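Local atomic coordinates of arabinofuranosidase (Bifidobacterium longum, PDB entry 2Y2W), a protein that cleaves terminal alpha-(1->5)-linked L-arabinofuranosyl residues from arabinans and also acts on arabinoxylan, contributing to the breakdown of plant cell walls. Residues D[69-74]-D[374-379]; D[126-131]-D[144-149]; D[138-143]-D[367-372]; D[169-174]-D[220-225]. All coordinates share one frame; numbering follows the deposited sequence.

Contact 1: D[69-74]-D[374-379]; sequences EHLGRC and HLLEDI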
loop_
_atom_site.group_PDB
_atom_site.type_symbol
_atom_site.label_atom_id
_atom_site.label_comp_id
_atom_site.label_asym_id
_atom_site.label_seq_id
_atom_site.Cartn_x
_atom_site.Cartn_y
_atom_site.Cartn_z
ATOM N N GLU D 69 25.695 -4.539 7.202
ATOM C CA GLU D 69 24.738 -4.648 6.112
ATOM C C GLU D 69 25.140 -5.792 5.192
ATOM O O GLU D 69 26.332 -6.084 5.034
ATOM C CB GLU D 69 24.668 -3.332 5.324
ATOM C CG GLU D 69 23.546 -3.271 4.277
ATOM C CD GLU D 69 23.485 -1.950 3.515
ATOM O OE1 GLU D 69 24.163 -0.978 3.918
ATOM O OE2 GLU D 69 22.743 -1.881 2.511
ATOM N N HIS D 70 24.145 -6.445 4.596
ATOM C CA HIS D 70 24.394 -7.391 3.517
ATOM C C HIS D 70 24.836 -6.607 2.283
ATOM O O HIS D 70 24.102 -6.481 1.300
ATOM C CB HIS D 70 23.151 -8.222 3.221
ATOM C CG HIS D 70 22.869 -9.281 4.240
ATOM N ND1 HIS D 70 22.799 -10.620 3.918
ATOM C CD2 HIS D 70 22.635 -9.201 5.572
ATOM C CE1 HIS D 70 22.535 -11.318 5.008
ATOM N NE2 HIS D 70 22.431 -10.482 6.024
ATOM N N LEU D 71 26.049 -6.069 2.372
ATOM C CA LEU D 71 26.656 -5.251 1.339
ATOM C C LEU D 71 28.066 -5.773 1.130
ATOM O O LEU D 71 28.788 -6.023 2.098
ATOM C CB LEU D 71 26.712 -3.796 1.806
ATOM C CG LEU D 71 27.042 -2.621 0.879
ATOM C CD1 LEU D 71 26.926 -1.335 1.673
ATOM C CD2 LEU D 71 28.427 -2.710 0.243
ATOM N N GLY D 72 28.445 -5.941 -0.134
ATOM C CA GLY D 72 29.793 -6.356 -0.496
ATOM C C GLY D 72 30.263 -7.545 0.309
ATOM O O GLY D 72 29.710 -8.635 0.188
ATOM N N ARG D 73 31.268 -7.319 1.153
ATOM C CA ARG D 73 31.883 -8.390 1.944
ATOM C C ARG D 73 31.844 -8.127 3.454
ATOM O O ARG D 73 32.675 -8.648 4.205
ATOM C CB ARG D 73 33.323 -8.651 1.472
ATOM C CG ARG D 73 33.416 -9.255 0.075
ATOM C CD ARG D 73 34.855 -9.414 -0.407
ATOM N NE ARG D 73 35.608 -10.396 0.375
ATOM C CZ ARG D 73 36.694 -10.122 1.098
ATOM N NH1 ARG D 73 37.187 -8.888 1.144
ATOM N NH2 ARG D 73 37.297 -11.092 1.775
ATOM N N CYS D 74 30.874 -7.324 3.891
ATOM C CA CYS D 74 30.683 -7.044 5.316
ATOM C C CYS D 74 30.197 -8.285 6.061
ATOM O O CYS D 74 30.635 -8.554 7.178
ATOM C CB CYS D 74 29.720 -5.873 5.531
ATOM S SG CYS D 74 29.509 -5.377 7.272
ATOM N N HIS D 374 33.860 -7.305 -4.046
ATOM C CA HIS D 374 34.582 -6.244 -3.353
ATOM C C HIS D 374 33.954 -4.887 -3.669
ATOM O O HIS D 374 34.234 -4.286 -4.710
ATOM C CB HIS D 374 36.067 -6.270 -3.727
ATOM C CG HIS D 374 36.789 -7.487 -3.239
ATOM N ND1 HIS D 374 37.624 -7.468 -2.142
ATOM C CD2 HIS D 374 36.793 -8.763 -3.691
ATOM C CE1 HIS D 374 38.115 -8.678 -1.943
ATOM N NE2 HIS D 374 37.626 -9.483 -2.870
ATOM N N LEU D 375 33.092 -4.428 -2.765
ATOM C CA LEU D 375 32.386 -3.157 -2.922
ATOM C C LEU D 375 32.646 -2.238 -1.739
ATOM O O LEU D 375 32.627 -2.683 -0.589
ATOM C CB LEU D 375 30.877 -3.387 -3.058
ATOM C CG LEU D 375 30.313 -4.091 -4.297
ATOM C CD1 LEU D 375 28.864 -4.491 -4.055
ATOM C CD2 LEU D 375 30.429 -3.221 -5.547
ATOM N N LEU D 376 32.889 -0.961 -2.035
ATOM C CA LEU D 376 33.073 0.079 -1.018
ATOM C C LEU D 376 34.206 -0.228 -0.035
ATOM O O LEU D 376 34.108 0.091 1.154
ATOM C CB LEU D 376 31.761 0.332 -0.257
ATOM C CG LEU D 376 30.715 1.305 -0.811
ATOM C CD1 LEU D 376 30.100 0.829 -2.126
ATOM C CD2 LEU D 376 29.633 1.525 0.235
ATOM N N GLU D 377 35.279 -0.838 -0.533
ATOM C CA GLU D 377 36.405 -1.217 0.321
ATOM C C GLU D 377 37.467 -0.120 0.381
ATOM O O GLU D 377 38.600 -0.306 -0.067
ATOM C CB GLU D 377 37.002 -2.557 -0.123
ATOM C CG GLU D 377 36.106 -3.758 0.163
ATOM C CD GLU D 377 36.815 -5.093 -0.009
ATOM O OE1 GLU D 377 38.023 -5.107 -0.343
ATOM O OE2 GLU D 377 36.155 -6.135 0.191
ATOM N N ASP D 378 37.083 1.022 0.944
ATOM C CA ASP D 378 37.964 2.180 1.040
ATOM C C ASP D 378 39.158 1.903 1.944
ATOM O O ASP D 378 39.008 1.342 3.032
ATOM C CB ASP D 378 37.193 3.407 1.540
ATOM C CG ASP D 378 36.261 3.988 0.486
ATOM O OD1 ASP D 378 36.413 3.662 -0.714
ATOM O OD2 ASP D 378 35.373 4.785 0.861
ATOM N N ILE D 379 40.338 2.294 1.472
ATOM C CA ILE D 379 41.580 2.114 2.217
ATOM C C ILE D 379 41.924 3.452 2.869
ATOM O O ILE D 379 42.253 4.422 2.184
ATOM C CB ILE D 379 42.738 1.614 1.304
ATOM C CG1 ILE D 379 42.232 0.613 0.252
ATOM C CG2 ILE D 379 43.846 0.987 2.130
ATOM C CD1 ILE D 379 41.858 -0.773 0.794
#
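R73 carries its CG anti to the carbonyl carbon and runs straight through chi2, which places CD over the ring of H374; the bend at chi3 (66°) then turns the guanidinium so that NH1 meets the carboxylate of E377. CD stands 3.6 Å from the centroid of the H374 ring, almost on its normal, a CH-pi contact over the face. The guanidinium and the imidazole are tilted 29° from each other. R73 NH1 forms a salt bridge with E377 OE2 at 3.1 Å, meeting it on the syn side, with the oxygen close to the guanidinium plane. H374 ND1 gives a nearly straight hydrogen bond (173°) to the other oxygen, E377 OE1, at 3.0 Å. One carboxylate thereby grips both the arginine and the imidazole, one oxygen to each, while R73 NH2 and H374 NE2 bond onward to A419 O and E421. The remainder is apolar: L71 sets CD2 4.2 Å from L375 CB and CD1 4.2 Å from L376 CD2. G72, at positive phi in the type II' turn L71-C74, brings its CA to 4.1 Å from L375 CB. L71 also rests on Q409, which by similarity is important for substrate recognition. The turn joins barrel strand 65-67 to helix 75-79, and residues 374-379 approach it from the long loop between helices 347-357 and 382-397.

Contact 2: D[126-131]-D[144-149]; sequences GPRENR and TNEMGI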
loop_
_atom_site.group_PDB
_atom_site.type_symbol
_atom_site.label_atom_id
_atom_site.label_comp_id
_atom_site.label_asym_id
_atom_site.label_seq_id
_atom_site.Cartn_x
_atom_site.Cartn_y
_atom_site.Cartn_z
ATOM N N GLY D 126 15.235 -20.503 9.328
ATOM C CA GLY D 126 15.122 -21.936 9.083
ATOM C C GLY D 126 16.438 -22.552 8.651
ATOM O O GLY D 126 17.481 -21.892 8.706
ATOM N N PRO D 127 16.400 -23.828 8.220
ATOM C CA PRO D 127 17.604 -24.547 7.788
ATOM C C PRO D 127 18.212 -23.941 6.521
ATOM O O PRO D 127 17.497 -23.731 5.537
ATOM C CB PRO D 127 17.086 -25.968 7.511
ATOM C CG PRO D 127 15.775 -26.059 8.247
ATOM C CD PRO D 127 15.202 -24.685 8.165
ATOM N N ARG D 128 19.518 -23.664 6.559
ATOM C CA ARG D 128 20.241 -23.072 5.423
ATOM C C ARG D 128 19.967 -23.784 4.103
ATOM O O ARG D 128 19.739 -23.136 3.079
ATOM C CB ARG D 128 21.748 -23.062 5.678
ATOM C CG ARG D 128 22.234 -21.930 6.552
ATOM C CD ARG D 128 23.746 -21.831 6.499
ATOM N NE ARG D 128 24.281 -21.043 7.606
ATOM C CZ ARG D 128 24.667 -21.548 8.774
ATOM N NH1 ARG D 128 24.584 -22.851 9.008
ATOM N NH2 ARG D 128 25.140 -20.745 9.713
ATOM N N GLU D 129 19.989 -25.115 4.144
ATOM C CA GLU D 129 19.760 -25.955 2.966
ATOM C C GLU D 129 18.568 -25.478 2.145
ATOM O O GLU D 129 18.632 -25.433 0.915
ATOM C CB GLU D 129 19.543 -27.420 3.372
ATOM C CG GLU D 129 20.711 -28.068 4.114
ATOM C CD GLU D 129 20.774 -27.682 5.588
ATOM O OE1 GLU D 129 19.702 -27.578 6.228
ATOM O OE2 GLU D 129 21.899 -27.490 6.105
ATOM N N ASN D 130 17.498 -25.099 2.839
ATOM C CA ASN D 130 16.214 -24.808 2.207
ATOM C C ASN D 130 15.903 -23.316 2.041
ATOM O O ASN D 130 14.788 -22.948 1.656
ATOM C CB ASN D 130 15.091 -25.533 2.966
ATOM C CG ASN D 130 15.273 -27.049 2.970
ATOM O OD1 ASN D 130 15.707 -27.632 3.964
ATOM N ND2 ASN D 130 14.959 -27.689 1.847
ATOM N N ARG D 131 16.892 -22.466 2.314
ATOM C CA ARG D 131 16.734 -21.022 2.129
ATOM C C ARG D 131 16.895 -20.637 0.655
ATOM O O ARG D 131 17.839 -21.081 -0.000
ATOM C CB ARG D 131 17.725 -20.243 2.999
ATOM C CG ARG D 131 17.556 -20.469 4.496
ATOM C CD ARG D 131 18.517 -19.610 5.292
ATOM N NE ARG D 131 18.708 -20.108 6.654
ATOM C CZ ARG D 131 19.435 -19.496 7.587
ATOM N NH1 ARG D 131 20.050 -18.348 7.323
ATOM N NH2 ARG D 131 19.546 -20.035 8.791
ATOM N N THR D 144 22.653 -15.479 -1.016
ATOM C CA THR D 144 22.420 -16.886 -0.700
ATOM C C THR D 144 21.569 -17.065 0.549
ATOM O O THR D 144 20.954 -18.120 0.738
ATOM C CB THR D 144 23.740 -17.650 -0.501
ATOM O OG1 THR D 144 24.488 -17.039 0.559
ATOM C CG2 THR D 144 24.561 -17.639 -1.777
ATOM N N ASN D 145 21.551 -16.034 1.392
ATOM C CA ASN D 145 20.814 -16.031 2.661
ATOM C C ASN D 145 21.342 -17.022 3.701
ATOM O O ASN D 145 20.614 -17.430 4.608
ATOM C CB ASN D 145 19.303 -16.208 2.434
ATOM C CG ASN D 145 18.657 -14.982 1.820
ATOM O OD1 ASN D 145 18.647 -13.904 2.417
ATOM N ND2 ASN D 145 18.109 -15.143 0.622
ATOM N N GLU D 146 22.616 -17.389 3.575
ATOM C CA GLU D 146 23.296 -18.208 4.580
ATOM C C GLU D 146 23.317 -17.492 5.928
ATOM O O GLU D 146 23.324 -18.131 6.980
ATOM C CB GLU D 146 24.718 -18.550 4.135
ATOM C CG GLU D 146 24.789 -19.515 2.955
ATOM C CD GLU D 146 26.163 -19.552 2.304
ATOM O OE1 GLU D 146 27.176 -19.679 3.030
ATOM O OE2 GLU D 146 26.229 -19.463 1.058
ATOM N N MET D 147 23.320 -16.162 5.884
ATOM C CA MET D 147 23.143 -15.344 7.078
ATOM C C MET D 147 21.753 -14.705 7.117
ATOM O O MET D 147 21.265 -14.171 6.116
ATOM C CB MET D 147 24.224 -14.270 7.167
ATOM C CG MET D 147 25.557 -14.775 7.697
ATOM S SD MET D 147 25.607 -14.932 9.495
ATOM C CE MET D 147 25.393 -13.230 10.006
ATOM N N GLY D 148 21.125 -14.787 8.286
ATOM C CA GLY D 148 19.832 -14.179 8.549
ATOM C C GLY D 148 19.755 -13.819 10.017
ATOM O O GLY D 148 20.769 -13.847 10.718
ATOM N N ILE D 149 18.554 -13.496 10.489
ATOM C CA ILE D 149 18.371 -13.044 11.869
ATOM C C ILE D 149 18.664 -14.132 12.914
ATOM O O ILE D 149 19.122 -13.821 14.011
ATOM C CB ILE D 149 16.977 -12.362 12.088
ATOM C CG1 ILE D 149 16.896 -11.685 13.463
ATOM C CG2 ILE D 149 15.829 -13.343 11.865
ATOM C CD1 ILE D 149 17.937 -10.597 13.688
HETATM O O HOH W 1 20.464 -20.389 -0.362
#
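R128 and E146 bring their CA atoms to 5.8 Å where a short 3-10 turn, 128-130, faces an irregular stretch that ends at G148, the N-cap of helix 149-159. The two segments flank the beta hairpin of strands 134-136 and 141-143, an excursion inserted between the second strand and second helix of the barrel, and their contact draws its two ends together. N145 has left-handed backbone angles, and its carbonyl serves as an acceptor for R131. Where the two segments enter and leave the hairpin, a water donates to R131 O at 2.7 Å and to T144 O at 2.6 Å.

Among the side chains R131 does most of the joining. Its chain is extended from CG to NE, with chi1 at -61°, and carries the guanidinium between the two backbones. NE and NH2 hold G126 O side-on, NH2 at 2.8 Å and NE at 3.0 Å, while NH1 reaches N145 O at 2.9 Å in the carbonyl plane. NH1 also forms a salt bridge with D151 in the first turn of the helix. A leucine in its place would probably leave the carbonyls of G126 and N145 without these donors and take one arginine from D151, which R128 also bridges. CG of R128 covers one face of the R131 guanidinium, so the two side chains are layered. Beyond that layer R128 NE donates to E146 O at 3.1 Å and 147°, from a position tilted 18° out of the carbonyl plane.

Contact 3: D[138-143]-D[367-372]; sequences AWHCTE and EPWPKS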
loop_
_atom_site.group_PDB
_atom_site.type_symbol
_atom_site.label_atom_id
_atom_site.label_comp_id
_atom_site.label_asym_id
_atom_site.label_seq_id
_atom_site.Cartn_x
_atom_site.Cartn_y
_atom_site.Cartn_z
ATOM N N ALA D 138 19.585 -3.157 -4.414
ATOM C CA ALA D 138 20.394 -2.032 -3.934
ATOM C C ALA D 138 21.859 -2.073 -4.386
ATOM O O ALA D 138 22.400 -1.061 -4.832
ATOM C CB ALA D 138 20.308 -1.935 -2.424
ATOM N N TRP D 139 22.488 -3.240 -4.274
ATOM C CA TRP D 139 23.914 -3.388 -4.581
ATOM C C TRP D 139 24.174 -4.314 -5.770
ATOM O O TRP D 139 25.325 -4.609 -6.097
ATOM C CB TRP D 139 24.680 -3.834 -3.329
ATOM C CG TRP D 139 24.474 -2.870 -2.211
ATOM C CD1 TRP D 139 23.657 -3.029 -1.129
ATOM C CD2 TRP D 139 25.045 -1.561 -2.095
ATOM N NE1 TRP D 139 23.701 -1.909 -0.335
ATOM C CE2 TRP D 139 24.541 -0.990 -0.907
ATOM C CE3 TRP D 139 25.943 -0.821 -2.874
ATOM C CZ2 TRP D 139 24.910 0.287 -0.474
ATOM C CZ3 TRP D 139 26.306 0.450 -2.447
ATOM C CH2 TRP D 139 25.791 0.990 -1.255
ATOM N N HIS D 140 23.088 -4.740 -6.414
ATOM C CA HIS D 140 23.129 -5.582 -7.611
ATOM C C HIS D 140 23.887 -6.886 -7.364
ATOM O O HIS D 140 24.824 -7.223 -8.081
ATOM C CB HIS D 140 23.708 -4.810 -8.805
ATOM C CG HIS D 140 23.239 -5.310 -10.135
ATOM N ND1 HIS D 140 21.954 -5.111 -10.593
ATOM C CD2 HIS D 140 23.883 -5.993 -11.110
ATOM C CE1 HIS D 140 21.827 -5.653 -11.790
ATOM N NE2 HIS D 140 22.983 -6.194 -12.128
ATOM N N CYS D 141 23.467 -7.610 -6.332
ATOM C CA CYS D 141 24.111 -8.860 -5.955
ATOM C C CYS D 141 23.094 -9.972 -5.777
ATOM O O CYS D 141 21.925 -9.709 -5.494
ATOM C CB CYS D 141 24.901 -8.679 -4.655
ATOM S SG CYS D 141 26.273 -7.511 -4.778
ATOM N N THR D 142 23.543 -11.212 -5.955
ATOM C CA THR D 142 22.748 -12.371 -5.563
ATOM C C THR D 142 23.092 -12.774 -4.129
ATOM O O THR D 142 24.269 -12.876 -3.761
ATOM C CB THR D 142 22.869 -13.573 -6.546
ATOM O OG1 THR D 142 22.394 -14.766 -5.910
ATOM C CG2 THR D 142 24.297 -13.795 -6.975
ATOM N N GLU D 143 22.045 -12.989 -3.335
ATOM C CA GLU D 143 22.158 -13.277 -1.912
ATOM C C GLU D 143 21.734 -14.719 -1.608
ATOM O O GLU D 143 20.605 -15.129 -1.900
ATOM C CB GLU D 143 21.313 -12.267 -1.124
ATOM C CG GLU D 143 21.020 -12.632 0.327
ATOM C CD GLU D 143 22.153 -12.304 1.276
ATOM O OE1 GLU D 143 22.891 -11.323 1.036
ATOM O OE2 GLU D 143 22.296 -13.024 2.282
ATOM N N GLU D 367 23.890 -11.866 -17.553
ATOM C CA GLU D 367 24.863 -12.347 -16.575
ATOM C C GLU D 367 24.283 -12.398 -15.161
ATOM O O GLU D 367 23.561 -11.482 -14.757
ATOM C CB GLU D 367 26.126 -11.478 -16.599
ATOM N N PRO D 368 24.585 -13.478 -14.411
ATOM C CA PRO D 368 24.152 -13.573 -13.018
ATOM C C PRO D 368 24.814 -12.506 -12.152
ATOM O O PRO D 368 25.985 -12.175 -12.358
ATOM C CB PRO D 368 24.614 -14.972 -12.596
ATOM C CG PRO D 368 25.686 -15.333 -13.557
ATOM C CD PRO D 368 25.294 -14.695 -14.846
ATOM N N TRP D 369 24.056 -11.969 -11.204
ATOM C CA TRP D 369 24.545 -10.925 -10.313
ATOM C C TRP D 369 25.634 -11.506 -9.401
ATOM O O TRP D 369 25.538 -12.662 -8.988
ATOM C CB TRP D 369 23.381 -10.335 -9.506
ATOM C CG TRP D 369 22.278 -9.702 -10.355
ATOM C CD1 TRP D 369 22.078 -9.853 -11.703
ATOM C CD2 TRP D 369 21.215 -8.856 -9.892
ATOM N NE1 TRP D 369 20.973 -9.141 -12.105
ATOM C CE2 TRP D 369 20.424 -8.521 -11.015
ATOM C CE3 TRP D 369 20.860 -8.339 -8.639
ATOM C CZ2 TRP D 369 19.301 -7.692 -10.922
ATOM C CZ3 TRP D 369 19.739 -7.515 -8.548
ATOM C CH2 TRP D 369 18.976 -7.201 -9.684
ATOM N N PRO D 370 26.693 -10.724 -9.118
ATOM C CA PRO D 370 27.830 -11.225 -8.335
ATOM C C PRO D 370 27.507 -11.547 -6.870
ATOM O O PRO D 370 26.692 -10.867 -6.249
ATOM C CB PRO D 370 28.844 -10.079 -8.416
ATOM C CG PRO D 370 28.050 -8.876 -8.773
ATOM C CD PRO D 370 26.944 -9.370 -9.640
ATOM N N LYS D 371 28.151 -12.588 -6.343
ATOM C CA LYS D 371 28.045 -12.966 -4.931
ATOM C C LYS D 371 29.194 -12.371 -4.129
ATOM O O LYS D 371 30.362 -12.559 -4.476
ATOM C CB LYS D 371 28.047 -14.489 -4.778
ATOM C CG LYS D 371 26.668 -15.110 -4.643
ATOM C CD LYS D 371 26.613 -16.531 -5.203
ATOM C CE LYS D 371 27.235 -17.549 -4.263
ATOM N NZ LYS D 371 27.020 -18.939 -4.754
ATOM N N SER D 372 28.851 -11.663 -3.055
ATOM C CA SER D 372 29.825 -10.986 -2.179
ATOM C C SER D 372 31.072 -10.440 -2.900
ATOM O O SER D 372 32.189 -10.917 -2.664
ATOM C CB SER D 372 30.227 -11.888 -1.003
ATOM O OG SER D 372 30.750 -13.127 -1.453
HETATM O O HOH W 2 26.242 -11.165 -2.129
#
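H140 and W369 meet in a face-to-face stack: the imidazole and the five-membered ring of the indole have centroids 3.8 Å apart and planes inclined by 22°. With chi1 at -154° H140 turns CG away from its backbone N, swinging the imidazole over the indole and setting CE1 3.3 Å from W369 CE2. W356 meets the H140 ring as well, and A244 of the second subunit packs on both H140 and W369, so the stack borders the subunit interface.

Hydrogen bonding is left to the backbone. T142 N donates to P370 O at 3.2 Å, from well above the carbonyl plane. A water accepts from S372 N at 2.8 Å and donates to T142 O at 3.1 Å, continuing the link one step further along the chain. H140 and C141 face D136 in a G1 beta bulge of hairpin 134-143, and residues 367-372 come from the loop before helix 382-397.

Van der Waals contacts fill in around these bonds. P370 CD lies 3.4 Å from H140 O, and K371 CG sits 3.4 Å from T142 O. An alanine at W369 is likely to strip H140 of its stacking surface, leaving the imidazole freer to turn and a gap facing the second subunit.

No salt bridge joins the segments, so their union rests on ring overlap and main-chain polarity; should H140 become protonated, the indole face would probably tolerate the charge.

Contact 4: D[169-174]-D[220-225]; sequences MGTRGL and WQVGHM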
loop_
_atom_site.group_PDB
_atom_site.type_symbol
_atom_site.label_atom_id
_atom_site.label_comp_id
_atom_site.label_asym_id
_atom_site.label_seq_id
_atom_site.Cartn_x
_atom_site.Cartn_y
_atom_site.Cartn_z
ATOM N N MET D 169 10.643 -1.377 4.787
ATOM C CA MET D 169 9.531 -0.455 4.563
ATOM C C MET D 169 9.459 -0.049 3.091
ATOM O O MET D 169 8.664 0.812 2.710
ATOM C CB MET D 169 9.633 0.775 5.470
ATOM C CG MET D 169 9.399 0.491 6.954
ATOM S SD MET D 169 7.706 0.044 7.403
ATOM C CE MET D 169 6.852 1.573 7.016
ATOM N N GLY D 170 10.287 -0.692 2.270
ATOM C CA GLY D 170 10.310 -0.468 0.830
ATOM C C GLY D 170 9.314 -1.330 0.077
ATOM O O GLY D 170 8.268 -0.839 -0.351
ATOM N N THR D 171 9.643 -2.611 -0.091
ATOM C CA THR D 171 8.750 -3.558 -0.770
ATOM C C THR D 171 7.691 -4.103 0.187
ATOM O O THR D 171 6.625 -4.547 -0.242
ATOM C CB THR D 171 9.516 -4.743 -1.437
ATOM O OG1 THR D 171 10.214 -5.505 -0.443
ATOM C CG2 THR D 171 10.505 -4.243 -2.478
ATOM N N ARG D 172 7.997 -4.058 1.481
ATOM C CA ARG D 172 7.097 -4.534 2.533
ATOM C C ARG D 172 6.766 -3.434 3.546
ATOM O O ARG D 172 7.076 -2.262 3.317
ATOM C CB ARG D 172 7.698 -5.761 3.220
ATOM C CG ARG D 172 7.343 -7.045 2.509
ATOM C CD ARG D 172 8.516 -7.993 2.406
ATOM N NE ARG D 172 8.660 -8.877 3.561
ATOM C CZ ARG D 172 7.882 -9.925 3.825
ATOM N NH1 ARG D 172 6.851 -10.226 3.046
ATOM N NH2 ARG D 172 8.125 -10.662 4.893
ATOM N N GLY D 173 6.128 -3.814 4.653
ATOM C CA GLY D 173 5.720 -2.852 5.672
ATOM C C GLY D 173 5.165 -3.457 6.949
ATOM O O GLY D 173 5.791 -4.325 7.566
ATOM N N LEU D 174 3.977 -2.993 7.330
ATOM C CA LEU D 174 3.397 -3.250 8.650
ATOM C C LEU D 174 3.273 -4.724 9.029
ATOM O O LEU D 174 3.752 -5.136 10.088
ATOM C CB LEU D 174 2.034 -2.551 8.778
ATOM C CG LEU D 174 1.179 -2.813 10.021
ATOM C CD1 LEU D 174 1.884 -2.350 11.284
ATOM C CD2 LEU D 174 -0.164 -2.129 9.888
ATOM N N TRP D 220 17.281 6.912 -4.287
ATOM C CA TRP D 220 17.975 5.672 -4.650
ATOM C C TRP D 220 17.366 4.454 -3.941
ATOM O O TRP D 220 17.669 3.308 -4.284
ATOM C CB TRP D 220 19.464 5.776 -4.308
ATOM C CG TRP D 220 19.710 6.077 -2.861
ATOM C CD1 TRP D 220 19.822 5.174 -1.839
ATOM C CD2 TRP D 220 19.855 7.373 -2.268
ATOM N NE1 TRP D 220 20.032 5.827 -0.650
ATOM C CE2 TRP D 220 20.059 7.177 -0.883
ATOM C CE3 TRP D 220 19.837 8.682 -2.773
ATOM C CZ2 TRP D 220 20.244 8.241 0.008
ATOM C CZ3 TRP D 220 20.020 9.741 -1.890
ATOM C CH2 TRP D 220 20.221 9.513 -0.513
ATOM N N GLN D 221 16.512 4.716 -2.950
ATOM C CA GLN D 221 15.944 3.673 -2.105
ATOM C C GLN D 221 14.743 3.000 -2.760
ATOM O O GLN D 221 13.873 3.669 -3.325
ATOM C CB GLN D 221 15.535 4.261 -0.754
ATOM C CG GLN D 221 15.433 3.253 0.378
ATOM C CD GLN D 221 16.788 2.745 0.853
ATOM O OE1 GLN D 221 16.894 1.633 1.371
ATOM N NE2 GLN D 221 17.831 3.561 0.683
ATOM N N VAL D 222 14.701 1.674 -2.674
ATOM C CA VAL D 222 13.592 0.903 -3.216
ATOM C C VAL D 222 12.321 1.253 -2.447
ATOM O O VAL D 222 12.263 1.106 -1.225
ATOM C CB VAL D 222 13.873 -0.620 -3.180
ATOM C CG1 VAL D 222 12.686 -1.408 -3.725
ATOM C CG2 VAL D 222 15.124 -0.945 -3.976
ATOM N N GLY D 223 11.322 1.744 -3.173
ATOM C CA GLY D 223 10.056 2.164 -2.582
ATOM C C GLY D 223 10.184 3.442 -1.775
ATOM O O GLY D 223 9.583 3.567 -0.710
ATOM N N HIS D 224 10.967 4.390 -2.285
ATOM C CA HIS D 224 11.196 5.660 -1.595
ATOM C C HIS D 224 9.922 6.480 -1.486
ATOM O O HIS D 224 9.065 6.442 -2.370
ATOM C CB HIS D 224 12.313 6.468 -2.263
ATOM C CG HIS D 224 11.991 6.930 -3.650
ATOM N ND1 HIS D 224 11.786 6.059 -4.699
ATOM C CD2 HIS D 224 11.867 8.176 -4.167
ATOM C CE1 HIS D 224 11.535 6.747 -5.798
ATOM N NE2 HIS D 224 11.580 8.035 -5.503
ATOM N N MET D 225 9.808 7.221 -0.390
ATOM C CA MET D 225 8.569 7.905 -0.057
ATOM C C MET D 225 8.720 9.422 0.015
ATOM O O MET D 225 9.831 9.952 0.077
ATOM C CB MET D 225 8.023 7.379 1.277
ATOM C CG MET D 225 7.410 5.990 1.221
ATOM S SD MET D 225 6.906 5.452 2.863
ATOM C CE MET D 225 6.281 3.808 2.525
HETATM O O HOH W 3 7.011 1.815 -0.197
#
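M225 reaches across to M169 by its last atom. From CB, which heads toward the 169-174 loop, the chain is extended; CG passes 3.8 Å from the carbonyl oxygen of G223 in its own segment, SD carries the chain onward, and the methyl CE ends 3.8 Å from M169 O. Y230 of helix 227-244 lies against the same side chain.

Beside this thioether the backbones come closest, with the CA atoms of G170 and G223 4.3 Å apart. G170 CA lies 3.2 Å from V222 O, and a CB on G170 would collide with that oxygen; one on G223 would run into G170 O. Two glycines thus permit the approach, G223 also having the positive phi of a type II turn from Q221 to H224. A water lies 2.9 Å from G170 O and 3.2 Å from G223 O. On the other flank T171 CG2 touches V222 CG1 at 3.8 Å. The hydroxyl of T171 is turned to N168 ND2. L174 of the second subunit packs on both T171 and V222.

The two loops follow barrel strands 162-167 and 209-212, the third and fourth of a (beta/alpha)8 barrel. Next to V222, the amide of Q221 bonds to N114 and N214, arabinofuranose-binding residues by similarity, an arrangement in keeping with a glycosidase whose active site lies at the C-terminal ends of the barrel strands.

Overall arrangement
Contacts 1, 2 and 3 form a connected group. Contacts 1 and 3, with centres about 13 Å apart, share two probable hydrogen bonds: E69 OE2 to W139 NE1 at 3.0 Å, and H70 ND1 to E143 OE1 at 3.0 Å. The first ties the hairpin loop to E69, which by similarity binds the arabinofuranose. Contacts 2 and 3 alternate along the chain and touch where T144 CG2 lies 3.7 Å from K371 CE. Contact 4 stands apart, its nearest atoms about 5 Å from contact 3 and about 7 Å from contact 1, yet the side chain of its V222 is about 7 Å from that of N114, another arabinofuranose-binding residue by similarity. Contacts 3 and 4 both meet the second subunit.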